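Local coordinates for periplasmic binding protein/LacI transcriptional regulator (Burkholderia graminis C4D1M, PDB 5HQJ) that binds the sugar D-arabinose between its two lobes and probably serves as the solute-binding component of an ABC transporter, at residues S71-I76 with S91-K96; G109-T114 with V281-G286; D116-K121 with S125-T130. All blocks are in the same frame, centred on the assembly; numbering follows the deposited sequence.

Contact 1 (S71-I76 with S91-K96)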
ATOM      1  N   SER A  71       4.727  -3.808 -17.964  1.00 39.46           N
ATOM      2  CA  SER A  71       4.921  -4.912 -18.891  1.00 42.77           C
ATOM      3  C   SER A  71       5.179  -6.207 -18.128  1.00 37.18           C
ATOM      4  O   SER A  71       4.798  -7.289 -18.572  1.00 47.53           O
ATOM      5  CB  SER A  71       6.094  -4.629 -19.836  1.00 41.84           C
ATOM      6  OG  SER A  71       6.466  -3.262 -19.768  1.00 63.44           O
ATOM      7  N   THR A  72       5.843  -6.097 -16.982  1.00 38.26           N
ATOM      8  CA  THR A  72       6.213  -7.273 -16.214  1.00 37.73           C
ATOM      9  C   THR A  72       4.975  -8.018 -15.694  1.00 35.70           C
ATOM     10  O   THR A  72       4.958  -9.251 -15.647  1.00 41.44           O
ATOM     11  CB  THR A  72       7.085  -6.914 -15.011  1.00 45.02           C
ATOM     12  OG1 THR A  72       8.142  -6.019 -15.405  1.00 45.05           O
ATOM     13  CG2 THR A  72       7.661  -8.197 -14.409  1.00 36.34           C
ATOM     14  N   GLN A  73       3.945  -7.268 -15.314  1.00 36.63           N
ATOM     15  CA  GLN A  73       2.721  -7.891 -14.797  1.00 31.50           C
ATOM     16  C   GLN A  73       1.812  -8.379 -15.925  1.00 35.29           C
ATOM     17  O   GLN A  73       1.045  -9.309 -15.734  1.00 34.98           O
ATOM     18  CB  GLN A  73       1.954  -6.924 -13.877  1.00 30.85           C
ATOM     19  CG  GLN A  73       2.436  -6.907 -12.401  1.00 27.96           C
ATOM     20  CD  GLN A  73       1.602  -5.975 -11.522  1.00 26.60           C
ATOM     21  OE1 GLN A  73       1.004  -5.028 -12.006  1.00 27.23           O
ATOM     22  NE2 GLN A  73       1.555  -6.259 -10.224  1.00 24.78           N
ATOM     23  N   VAL A  74       1.910  -7.787 -17.115  1.00 36.99           N
ATOM     24  CA  VAL A  74       1.155  -8.319 -18.250  1.00 36.72           C
ATOM     25  C   VAL A  74       1.667  -9.726 -18.596  1.00 37.50           C
ATOM     26  O   VAL A  74       0.878 -10.648 -18.792  1.00 37.90           O
ATOM     27  CB  VAL A  74       1.237  -7.386 -19.498  1.00 40.35           C
ATOM     28  CG1 VAL A  74       0.448  -7.965 -20.671  1.00 44.34           C
ATOM     29  CG2 VAL A  74       0.698  -6.012 -19.155  1.00 38.05           C
ATOM     30  N   GLN A  75       2.986  -9.896 -18.651  1.00 45.89           N
ATOM     31  CA  GLN A  75       3.556 -11.198 -18.975  1.00 43.01           C
ATOM     32  C   GLN A  75       3.056 -12.263 -18.010  1.00 37.11           C
ATOM     33  O   GLN A  75       2.707 -13.371 -18.432  1.00 46.55           O
ATOM     34  CB  GLN A  75       5.091 -11.146 -18.959  1.00 47.12           C
ATOM     35  CG  GLN A  75       5.688 -10.574 -20.230  1.00 70.04           C
ATOM     36  CD  GLN A  75       5.292 -11.371 -21.463  1.00 72.89           C
ATOM     37  OE1 GLN A  75       5.456 -12.592 -21.503  1.00 72.40           O
ATOM     38  NE2 GLN A  75       4.734 -10.685 -22.464  1.00 65.13           N
ATOM     39  N   ILE A  76       2.978 -11.921 -16.725  1.00 44.04           N
ATOM     40  CA  ILE A  76       2.530 -12.884 -15.716  1.00 44.88           C
ATOM     41  C   ILE A  76       1.091 -13.331 -15.952  1.00 33.86           C
ATOM     42  O   ILE A  76       0.769 -14.513 -15.823  1.00 35.76           O
ATOM     43  CB  ILE A  76       2.643 -12.316 -14.296  1.00 42.21           C
ATOM     44  CG1 ILE A  76       4.115 -12.171 -13.912  1.00 39.66           C
ATOM     45  CG2 ILE A  76       1.943 -13.248 -13.300  1.00 38.31           C
ATOM     46  CD1 ILE A  76       4.352 -11.455 -12.590  1.00 36.33           C
ATOM     47  N   SER A  91      -2.318  -6.820  -7.066  1.00 19.65           N
ATOM     48  CA  SER A  91      -2.044  -5.427  -6.717  1.00 20.52           C
ATOM     49  C   SER A  91      -1.271  -4.749  -7.868  1.00 26.39           C
ATOM     50  O   SER A  91      -0.158  -5.176  -8.214  1.00 21.81           O
ATOM     51  CB  SER A  91      -1.233  -5.367  -5.424  1.00 19.94           C
ATOM     52  OG  SER A  91      -0.944  -4.033  -5.092  1.00 18.87           O
ATOM     53  N   VAL A  92      -1.848  -3.693  -8.443  1.00 26.16           N
ATOM     54  CA  VAL A  92      -1.360  -3.103  -9.704  1.00 23.79           C
ATOM     55  C   VAL A  92      -0.411  -1.920  -9.519  1.00 24.02           C
ATOM     56  O   VAL A  92      -0.709  -0.961  -8.821  1.00 26.61           O
ATOM     57  CB  VAL A  92      -2.551  -2.635 -10.550  1.00 26.70           C
ATOM     58  CG1 VAL A  92      -2.094  -2.122 -11.883  1.00 26.80           C
ATOM     59  CG2 VAL A  92      -3.516  -3.783 -10.739  1.00 24.74           C
ATOM     60  N   ASN A  93       0.742  -1.988 -10.180  1.00 31.58           N
ATOM     61  CA  ASN A  93       1.700  -0.899 -10.081  1.00 27.57           C
ATOM     62  C   ASN A  93       1.254   0.342 -10.846  1.00 28.18           C
ATOM     63  O   ASN A  93       1.366   1.460 -10.346  1.00 31.02           O
ATOM     64  CB  ASN A  93       3.072  -1.352 -10.570  1.00 26.56           C
ATOM     65  CG  ASN A  93       3.924  -1.961  -9.449  1.00 25.25           C
ATOM     66  OD1 ASN A  93       4.181  -1.326  -8.413  1.00 28.88           O
ATOM     67  ND2 ASN A  93       4.368  -3.159  -9.667  1.00 26.68           N
ATOM     68  N   GLU A  94       0.721   0.119 -12.037  1.00 30.93           N
ATOM     69  CA  GLU A  94       0.226   1.201 -12.889  1.00 43.12           C
ATOM     70  C   GLU A  94      -1.031   0.715 -13.656  1.00 30.18           C
ATOM     71  O   GLU A  94      -0.967  -0.256 -14.408  1.00 31.03           O
ATOM     72  CB  GLU A  94       1.344   1.664 -13.832  1.00 43.22           C
ATOM     73  CG  GLU A  94       1.113   3.039 -14.483  1.00 39.67           C
ATOM     74  CD  GLU A  94       0.020   2.984 -15.513  1.00 41.69           C
ATOM     75  OE1 GLU A  94      -0.830   3.899 -15.522  1.00 39.82           O
ATOM     76  OE2 GLU A  94       0.013   2.003 -16.291  1.00 37.08           O
ATOM     77  N   PRO A  95      -2.182   1.386 -13.441  1.00 32.35           N
ATOM     78  CA  PRO A  95      -3.494   0.820 -13.790  1.00 39.50           C
ATOM     79  C   PRO A  95      -3.743   0.658 -15.282  1.00 46.58           C
ATOM     80  O   PRO A  95      -4.360  -0.330 -15.687  1.00 53.87           O
ATOM     81  CB  PRO A  95      -4.490   1.834 -13.195  1.00 29.09           C
ATOM     82  CG  PRO A  95      -3.748   3.075 -13.078  1.00 33.94           C
ATOM     83  CD  PRO A  95      -2.319   2.708 -12.812  1.00 30.55           C
ATOM     84  N   LYS A  96      -3.277   1.608 -16.090  1.00 53.89           N
ATOM     85  CA  LYS A  96      -3.597   1.572 -17.506  1.00 54.62           C
ATOM     86  C   LYS A  96      -2.855   0.400 -18.137  1.00 39.39           C
ATOM     87  O   LYS A  96      -3.426  -0.315 -18.949  1.00 43.55           O
ATOM     88  CB  LYS A  96      -3.249   2.902 -18.214  1.00 55.18           C
ATOM     89  CG  LYS A  96      -4.077   4.135 -17.753  1.00 49.69           C
ATOM     90  CD  LYS A  96      -3.460   4.788 -16.501  1.00 73.13           C
ATOM     91  CE  LYS A  96      -4.282   5.943 -15.923  1.00 96.73           C
ATOM     92  NZ  LYS A  96      -3.696   6.429 -14.630  1.00 99.36           N
TER
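Q73 of helix 71-82 meets S91, V92 and N93 in the loop that leaves strand 87-90. This is helix-to-loop packing in one alpha/beta lobe of a periplasmic binding protein, where loops after the parallel strands face the sugar cleft. The tight part is one amide. Q73 NE2 donates to the backbone carbonyl S91 O at 2.9 Å, with an angle of 161° at the hydrogen. The acceptor lies close to the amide plane of Q73. NE2 has a second, weak bond to the backbone O of P35, so the amide ties two loops at the ends of neighbouring strands. Its other end, OE1, packs more loosely, 3.6 Å from N93 N and 3.8 Å from V92 CA. The chain is extended beyond CG (chi2 -178°), and this carries the amide from the helix to the loop. The rest is looser. S71 and Q75 of the same helix are exposed and take no part. K96, farther along the loop, is also exposed. N93 points toward the helix, but its ND2 is bound to the backbone O of K36. It passes Q73 at a distance, with 4.2 Å between Q73 NE2 and N93 ND2.

Contact 2 (G109-T114 with V281-G286)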
ATOM      1  N   GLY A 109     -12.794 -16.955 -19.041  1.00 49.27           N
ATOM      2  CA  GLY A 109     -13.447 -17.478 -17.854  1.00 42.81           C
ATOM      3  C   GLY A 109     -12.714 -17.266 -16.533  1.00 38.96           C
ATOM      4  O   GLY A 109     -13.241 -17.639 -15.494  1.00 48.22           O
ATOM      5  N   ILE A 110     -11.516 -16.681 -16.567  1.00 37.82           N
ATOM      6  CA  ILE A 110     -10.720 -16.478 -15.344  1.00 35.44           C
ATOM      7  C   ILE A 110     -11.348 -15.366 -14.535  1.00 36.35           C
ATOM      8  O   ILE A 110     -11.694 -14.301 -15.085  1.00 34.00           O
ATOM      9  CB  ILE A 110      -9.236 -16.124 -15.651  1.00 40.68           C
ATOM     10  CG1 ILE A 110      -8.600 -17.234 -16.488  1.00 41.78           C
ATOM     11  CG2 ILE A 110      -8.424 -15.913 -14.356  1.00 32.97           C
ATOM     12  CD1 ILE A 110      -7.161 -16.998 -16.875  1.00 43.86           C
ATOM     13  N   LYS A 111     -11.507 -15.611 -13.237  1.00 31.68           N
ATOM     14  CA  LYS A 111     -12.030 -14.587 -12.339  1.00 33.17           C
ATOM     15  C   LYS A 111     -10.890 -13.693 -11.923  1.00 33.82           C
ATOM     16  O   LYS A 111      -9.805 -14.182 -11.590  1.00 27.90           O
ATOM     17  CB  LYS A 111     -12.686 -15.205 -11.119  1.00 33.36           C
ATOM     18  CG  LYS A 111     -13.663 -16.298 -11.447  1.00 32.75           C
ATOM     19  CD  LYS A 111     -14.808 -15.771 -12.297  1.00 41.34           C
ATOM     20  CE  LYS A 111     -15.712 -16.884 -12.766  1.00 49.86           C
ATOM     21  NZ  LYS A 111     -16.313 -16.561 -14.084  1.00 52.65           N
ATOM     22  N   VAL A 112     -11.129 -12.387 -11.962  1.00 27.88           N
ATOM     23  CA  VAL A 112     -10.068 -11.436 -11.726  1.00 26.93           C
ATOM     24  C   VAL A 112     -10.543 -10.376 -10.749  1.00 25.10           C
ATOM     25  O   VAL A 112     -11.616  -9.809 -10.916  1.00 29.15           O
ATOM     26  CB  VAL A 112      -9.602 -10.782 -13.038  1.00 28.72           C
ATOM     27  CG1 VAL A 112      -8.526  -9.754 -12.771  1.00 29.72           C
ATOM     28  CG2 VAL A 112      -9.081 -11.854 -14.004  1.00 35.58           C
ATOM     29  N   LEU A 113      -9.725 -10.114  -9.740  1.00 23.38           N
ATOM     30  CA  LEU A 113      -9.979  -9.004  -8.856  1.00 24.37           C
ATOM     31  C   LEU A 113      -8.677  -8.334  -8.456  1.00 22.21           C
ATOM     32  O   LEU A 113      -7.572  -8.875  -8.666  1.00 21.40           O
ATOM     33  CB  LEU A 113     -10.754  -9.474  -7.618  1.00 23.89           C
ATOM     34  CG  LEU A 113     -10.108 -10.449  -6.616  1.00 23.91           C
ATOM     35  CD1 LEU A 113      -9.135  -9.752  -5.656  1.00 26.70           C
ATOM     36  CD2 LEU A 113     -11.185 -11.188  -5.795  1.00 19.24           C
ATOM     37  N   THR A 114      -8.803  -7.142  -7.890  1.00 20.05           N
ATOM     38  CA  THR A 114      -7.635  -6.423  -7.389  1.00 19.90           C
ATOM     39  C   THR A 114      -7.671  -6.287  -5.883  1.00 22.50           C
ATOM     40  O   THR A 114      -8.741  -6.425  -5.276  1.00 17.71           O
ATOM     41  CB  THR A 114      -7.532  -5.041  -8.034  1.00 20.28           C
ATOM     42  OG1 THR A 114      -8.746  -4.306  -7.816  1.00 22.78           O
ATOM     43  CG2 THR A 114      -7.298  -5.204  -9.522  1.00 22.39           C
ATOM     44  N   VAL A 281     -12.310 -17.744  -4.831  1.00 28.15           N
ATOM     45  CA  VAL A 281     -12.887 -19.077  -4.777  1.00 29.16           C
ATOM     46  C   VAL A 281     -14.406 -19.021  -4.932  1.00 41.80           C
ATOM     47  O   VAL A 281     -15.003 -19.828  -5.647  1.00 30.25           O
ATOM     48  CB  VAL A 281     -12.541 -19.809  -3.458  1.00 24.15           C
ATOM     49  CG1 VAL A 281     -13.330 -21.112  -3.365  1.00 22.02           C
ATOM     50  CG2 VAL A 281     -11.052 -20.081  -3.373  1.00 28.52           C
ATOM     51  N   ALA A 282     -15.039 -18.068  -4.261  1.00 32.63           N
ATOM     52  CA  ALA A 282     -16.486 -17.951  -4.339  1.00 23.14           C
ATOM     53  C   ALA A 282     -16.954 -17.594  -5.753  1.00 31.79           C
ATOM     54  O   ALA A 282     -18.016 -18.043  -6.189  1.00 38.65           O
ATOM     55  CB  ALA A 282     -16.970 -16.923  -3.361  1.00 28.85           C
ATOM     56  N   GLN A 283     -16.173 -16.782  -6.458  1.00 33.59           N
ATOM     57  CA  GLN A 283     -16.520 -16.390  -7.818  1.00 33.30           C
ATOM     58  C   GLN A 283     -16.305 -17.563  -8.767  1.00 36.14           C
ATOM     59  O   GLN A 283     -17.145 -17.838  -9.616  1.00 41.98           O
ATOM     60  CB  GLN A 283     -15.702 -15.182  -8.260  1.00 25.57           C
ATOM     61  CG  GLN A 283     -16.115 -13.857  -7.548  1.00 27.85           C
ATOM     62  CD  GLN A 283     -15.155 -12.711  -7.850  1.00 36.12           C
ATOM     63  OE1 GLN A 283     -14.320 -12.817  -8.746  1.00 48.15           O
ATOM     64  NE2 GLN A 283     -15.259 -11.619  -7.091  1.00 51.65           N
ATOM     65  N   ILE A 284     -15.179 -18.252  -8.594  1.00 32.23           N
ATOM     66  CA  ILE A 284     -14.866 -19.444  -9.368  1.00 33.51           C
ATOM     67  C   ILE A 284     -15.966 -20.487  -9.214  1.00 47.23           C
ATOM     68  O   ILE A 284     -16.386 -21.109 -10.189  1.00 75.66           O
ATOM     69  CB  ILE A 284     -13.517 -20.049  -8.931  1.00 31.81           C
ATOM     70  CG1 ILE A 284     -12.372 -19.120  -9.339  1.00 27.23           C
ATOM     71  CG2 ILE A 284     -13.318 -21.436  -9.542  1.00 36.80           C
ATOM     72  CD1 ILE A 284     -11.074 -19.395  -8.657  1.00 22.95           C
ATOM     73  N   GLN A 285     -16.438 -20.671  -7.986  1.00 29.86           N
ATOM     74  CA  GLN A 285     -17.438 -21.690  -7.719  1.00 31.17           C
ATOM     75  C   GLN A 285     -18.881 -21.180  -7.889  1.00 53.54           C
ATOM     76  O   GLN A 285     -19.834 -21.852  -7.499  1.00 46.84           O
ATOM     77  CB  GLN A 285     -17.223 -22.261  -6.318  1.00 28.15           C
ATOM     78  CG  GLN A 285     -16.366 -23.512  -6.322  1.00 49.76           C
ATOM     79  CD  GLN A 285     -16.232 -24.151  -4.955  1.00 77.11           C
ATOM     80  OE1 GLN A 285     -16.575 -23.550  -3.935  1.00 83.99           O
ATOM     81  NE2 GLN A 285     -15.732 -25.384  -4.929  1.00 84.07           N
ATOM     82  N   GLY A 286     -19.032 -20.000  -8.486  1.00 64.78           N
ATOM     83  CA  GLY A 286     -20.335 -19.505  -8.905  1.00 65.84           C
ATOM     84  C   GLY A 286     -21.338 -19.128  -7.823  1.00 55.30           C
ATOM     85  O   GLY A 286     -22.545 -19.215  -8.050  1.00 45.21           O
TER
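K111 meets Q283 and I284 through the carbon part of its chain, and no hydrogen bond or salt bridge joins the two segments. K111 CE lies 3.6 Å from the backbone Q283 O, and K111 CG is 3.8 Å from I284 CG1. The lysine bends at chi2 (-61°), which folds the chain over the last turn of helix 269-284. Q283 reaches back across it at a slant. Its OE1 comes to 3.7 Å from K111 CB. The other end of the Q283 amide, NE2, is 4.3 Å from L113 CD2 and takes its polar partners outside the two segments, at E288 and S125. L113 is buried and also packs on A276 and L280 of the same helix, while K111 is partly exposed. The helix stops here in a Schellman motif with G286, of positive phi, as its C-prime residue. G286 N bonds to Q283 O (3.1 Å), and the next backbone N reaches back to A282 O. K111 and L113 point toward the helix and V112 away. Strand 111-115 is sandwiched: helix 269-284 packs on one face, helix 99-106 meets V112 on the other, and strands 87-90 and 127-129 flank it in the parallel sheet.

Contact 3 (D116-K121 with S125-T130). With 64K (alpha-D-arabinopyranose), chain B.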
ATOM      1  N   ASP A 116      -5.306  -3.972  -2.636  1.00 19.27           N
ATOM      2  CA  ASP A 116      -4.292  -2.996  -2.246  1.00 13.85           C
ATOM      3  C   ASP A 116      -4.188  -1.792  -3.174  1.00 16.79           C
ATOM      4  O   ASP A 116      -4.304  -0.660  -2.714  1.00 24.05           O
ATOM      5  CB  ASP A 116      -2.922  -3.693  -2.135  1.00 16.95           C
ATOM      6  CG  ASP A 116      -1.817  -2.726  -1.861  1.00 22.44           C
ATOM      7  OD1 ASP A 116      -1.927  -1.932  -0.897  1.00 22.69           O
ATOM      8  OD2 ASP A 116      -0.864  -2.748  -2.643  1.00 18.32           O
ATOM      9  N   SER A 117      -3.917  -2.063  -4.455  1.00 19.85           N
ATOM     10  CA  SER A 117      -3.802  -1.019  -5.479  1.00 24.51           C
ATOM     11  C   SER A 117      -4.597  -1.414  -6.730  1.00 19.51           C
ATOM     12  O   SER A 117      -4.307  -2.388  -7.438  1.00 22.58           O
ATOM     13  CB  SER A 117      -2.344  -0.725  -5.849  1.00 22.18           C
ATOM     14  OG  SER A 117      -2.240   0.640  -6.315  1.00 25.00           O
ATOM     15  N   ASP A 118      -5.638  -0.627  -6.971  1.00 26.57           N
ATOM     16  CA  ASP A 118      -6.638  -0.936  -7.995  1.00 29.75           C
ATOM     17  C   ASP A 118      -6.235  -0.546  -9.426  1.00 26.43           C
ATOM     18  O   ASP A 118      -5.341   0.283  -9.630  1.00 31.08           O
ATOM     19  CB  ASP A 118      -7.957  -0.227  -7.641  1.00 27.01           C
ATOM     20  CG  ASP A 118      -9.159  -0.833  -8.351  1.00 25.24           C
ATOM     21  OD1 ASP A 118      -9.009  -1.872  -9.009  1.00 28.77           O
ATOM     22  OD2 ASP A 118     -10.271  -0.265  -8.242  1.00 28.12           O
ATOM     23  N   SER A 119      -6.861  -1.227 -10.387  1.00 28.18           N
ATOM     24  CA  SER A 119      -6.951  -0.789 -11.791  1.00 38.77           C
ATOM     25  C   SER A 119      -8.432  -0.750 -12.193  1.00 37.32           C
ATOM     26  O   SER A 119      -8.977  -1.753 -12.648  1.00 28.71           O
ATOM     27  CB  SER A 119      -6.182  -1.719 -12.738  1.00 45.94           C
ATOM     28  OG  SER A 119      -6.435  -1.378 -14.103  1.00 50.36           O
ATOM     29  N   PRO A 120      -9.097   0.398 -11.995  1.00 36.12           N
ATOM     30  CA  PRO A 120     -10.563   0.468 -12.095  1.00 47.43           C
ATOM     31  C   PRO A 120     -11.180   0.145 -13.459  1.00 35.86           C
ATOM     32  O   PRO A 120     -12.362  -0.202 -13.483  1.00 31.67           O
ATOM     33  CB  PRO A 120     -10.870   1.925 -11.724  1.00 48.72           C
ATOM     34  CG  PRO A 120      -9.568   2.647 -11.782  1.00 38.77           C
ATOM     35  CD  PRO A 120      -8.534   1.636 -11.440  1.00 25.94           C
ATOM     36  N   LYS A 121     -10.421   0.235 -14.546  1.00 38.44           N
ATOM     37  CA  LYS A 121     -10.976   0.017 -15.880  1.00 43.50           C
ATOM     38  C   LYS A 121     -10.563  -1.324 -16.507  1.00 44.37           C
ATOM     39  O   LYS A 121     -10.802  -1.566 -17.692  1.00 43.06           O
ATOM     40  CB  LYS A 121     -10.562   1.167 -16.800  1.00 62.13           C
ATOM     41  CG  LYS A 121     -11.044   2.536 -16.334  1.00 60.87           C
ATOM     42  CD  LYS A 121     -12.550   2.656 -16.458  1.00 69.13           C
ATOM     43  CE  LYS A 121     -13.012   4.102 -16.330  1.00 80.64           C
ATOM     44  NZ  LYS A 121     -12.999   4.581 -14.922  1.00 96.98           N
ATOM     45  N   SER A 125     -13.558  -7.770 -11.100  1.00 25.33           N
ATOM     46  CA  SER A 125     -14.844  -7.971 -10.434  1.00 24.58           C
ATOM     47  C   SER A 125     -15.018  -7.007  -9.277  1.00 31.19           C
ATOM     48  O   SER A 125     -16.111  -6.531  -8.996  1.00 29.08           O
ATOM     49  CB  SER A 125     -14.973  -9.412  -9.926  1.00 24.30           C
ATOM     50  OG  SER A 125     -14.006  -9.732  -8.929  1.00 24.45           O
HETATM   51  N   MSE A 126     -13.920  -6.735  -8.595  1.00 24.42           N
HETATM   52  CA  MSE A 126     -13.984  -6.000  -7.355  1.00 22.44           C
HETATM   53  C   MSE A 126     -12.584  -5.646  -6.872  1.00 25.19           C
HETATM   54  O   MSE A 126     -11.602  -6.257  -7.297  1.00 23.27           O
HETATM   55  CB  MSE A 126     -14.716  -6.812  -6.286  1.00 24.28           C
HETATM   56  CG  MSE A 126     -13.997  -8.061  -5.884  1.00 17.71           C
HETATM   57 SE   MSE A 126     -14.996  -9.193  -4.635  1.00 34.97          SE
HETATM   58  CE  MSE A 126     -14.581  -8.241  -2.978  1.00 24.41           C
ATOM     59  N   TYR A 127     -12.540  -4.638  -6.001  1.00 21.21           N
ATOM     60  CA  TYR A 127     -11.346  -4.175  -5.304  1.00 16.34           C
ATOM     61  C   TYR A 127     -11.450  -4.395  -3.809  1.00 18.64           C
ATOM     62  O   TYR A 127     -12.443  -3.999  -3.169  1.00 21.81           O
ATOM     63  CB  TYR A 127     -11.120  -2.686  -5.604  1.00 17.18           C
ATOM     64  CG  TYR A 127     -10.142  -1.986  -4.662  1.00 18.28           C
ATOM     65  CD1 TYR A 127      -8.778  -2.141  -4.806  1.00 25.04           C
ATOM     66  CD2 TYR A 127     -10.593  -1.158  -3.643  1.00 21.95           C
ATOM     67  CE1 TYR A 127      -7.904  -1.502  -3.949  1.00 16.31           C
ATOM     68  CE2 TYR A 127      -9.725  -0.532  -2.787  1.00 18.36           C
ATOM     69  CZ  TYR A 127      -8.371  -0.699  -2.952  1.00 21.42           C
ATOM     70  OH  TYR A 127      -7.490  -0.060  -2.105  1.00 19.05           O
ATOM     71  N   ILE A 128     -10.425  -5.024  -3.266  1.00 16.34           N
ATOM     72  CA  ILE A 128     -10.282  -5.200  -1.848  1.00 17.55           C
ATOM     73  C   ILE A 128      -9.105  -4.385  -1.327  1.00 20.78           C
ATOM     74  O   ILE A 128      -7.945  -4.693  -1.614  1.00 16.93           O
ATOM     75  CB  ILE A 128     -10.046  -6.679  -1.502  1.00 18.15           C
ATOM     76  CG1 ILE A 128     -11.197  -7.524  -2.064  1.00 17.16           C
ATOM     77  CG2 ILE A 128      -9.849  -6.882   0.001  1.00 19.22           C
ATOM     78  CD1 ILE A 128     -10.909  -9.014  -2.040  1.00 20.08           C
ATOM     79  N   GLY A 129      -9.370  -3.372  -0.525  1.00 18.35           N
ATOM     80  CA  GLY A 129      -8.264  -2.616   0.012  1.00 21.34           C
ATOM     81  C   GLY A 129      -8.649  -1.404   0.826  1.00 19.98           C
ATOM     82  O   GLY A 129      -9.809  -1.215   1.220  1.00 14.60           O
ATOM     83  N   THR A 130      -7.638  -0.590   1.094  1.00 18.11           N
ATOM     84  CA  THR A 130      -7.790   0.646   1.840  1.00 17.91           C
ATOM     85  C   THR A 130      -8.540   1.673   1.008  1.00 10.43           C
ATOM     86  O   THR A 130      -8.474   1.673  -0.226  1.00 15.47           O
ATOM     87  CB  THR A 130      -6.394   1.186   2.233  1.00 15.73           C
ATOM     88  OG1 THR A 130      -5.777   0.167   3.002  1.00 13.19           O
ATOM     89  CG2 THR A 130      -6.478   2.445   3.015  1.00 14.88           C
TER
HETATM   90  O2  64K B 401      -0.352  -0.089   0.097  1.00 16.25           O
HETATM   91  C2  64K B 401       1.037   0.135  -0.321  1.00 23.94           C
HETATM   92  C3  64K B 401       1.891   0.043   0.902  1.00 16.72           C
HETATM   93  O3  64K B 401       1.728   1.222   1.658  1.00 17.68           O
HETATM   94  C4  64K B 401       3.375  -0.040   0.561  1.00 25.40           C
HETATM   95  O4  64K B 401       3.868   1.191   0.000  1.00 27.04           O
HETATM   96  C5  64K B 401       3.599  -1.095  -0.424  1.00 16.43           C
HETATM   97  O5  64K B 401       2.887  -0.758  -1.640  1.00 16.05           O
HETATM   98  C1  64K B 401       1.440  -0.911  -1.323  1.00 22.94           C
HETATM   99  O1  64K B 401       0.720  -0.714  -2.477  1.00 12.46           O
HETATM  100  O   HOH W   1      -4.824  -0.291  -0.143  1.00 14.97           O
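D116, just after strand 111-115, is one of the residues that line the arabinose pocket, and the contact secures its backbone to strand 127-129, the next strand of the parallel sheet in this alpha/beta lobe. D116 N donates to I128 O at 2.9 Å. A chi1 of 175° sets CG of D116 anti to the backbone N and swings the carboxylate away from strand 127-129 onto the sugar, which it grips with both oxygens. Sugar O2 donates to OD1 and sugar O1 donates to OD2, each at 2.6 Å, so one carboxylate spans two neighbouring hydroxyls. S91 OG adds a further bond to OD2 and would help to fix the rotation of the carboxylate.

The Y127 ring lies against the backbone of D116 and the side chain of D118. It has the D116 carbonyl carbon at its edge, and G129 N stands over one face toward the rim. D118 crosses the ring at a slant. Its CB is 3.5 Å from Y127 CD1, and its carboxylate plane lies 20° from the ring plane. The oxygens of D118 are held outside the segments, by T114 and by a salt bridge to R124. A water also bridges the segments: it lies 2.6 Å from D116 O, to which it probably donates, and accepts from T130 N. The phenol hydroxyl is anchored within its own segment. Y127 OH donates to T130 O at 2.7 Å, in the carbonyl plane and on a lone pair.

Overall arrangement
All three contacts belong to the same lobe and its six-stranded parallel sheet. The centres of contacts 1 and 2 are 19 Å apart, and each contact adjoins contact 3, which touches the ligand through D116. The centres of contacts 1 and 3 are 13 Å apart. The side chain of S91 comes within about 5 Å of the arabinose and holds D116 from the second shell. A separate probable bond, P95 O to S119 OG (2.8 Å), joins the two loops. Contact 2 is more remote, with the L113 side chain about 14 Å from the arabinose. Just before strand 127-129, V112 O is 2.8 Å from S125 N, a probable hydrogen bond. D247, R168, N164, Q267 and Q219 also bind the sugar.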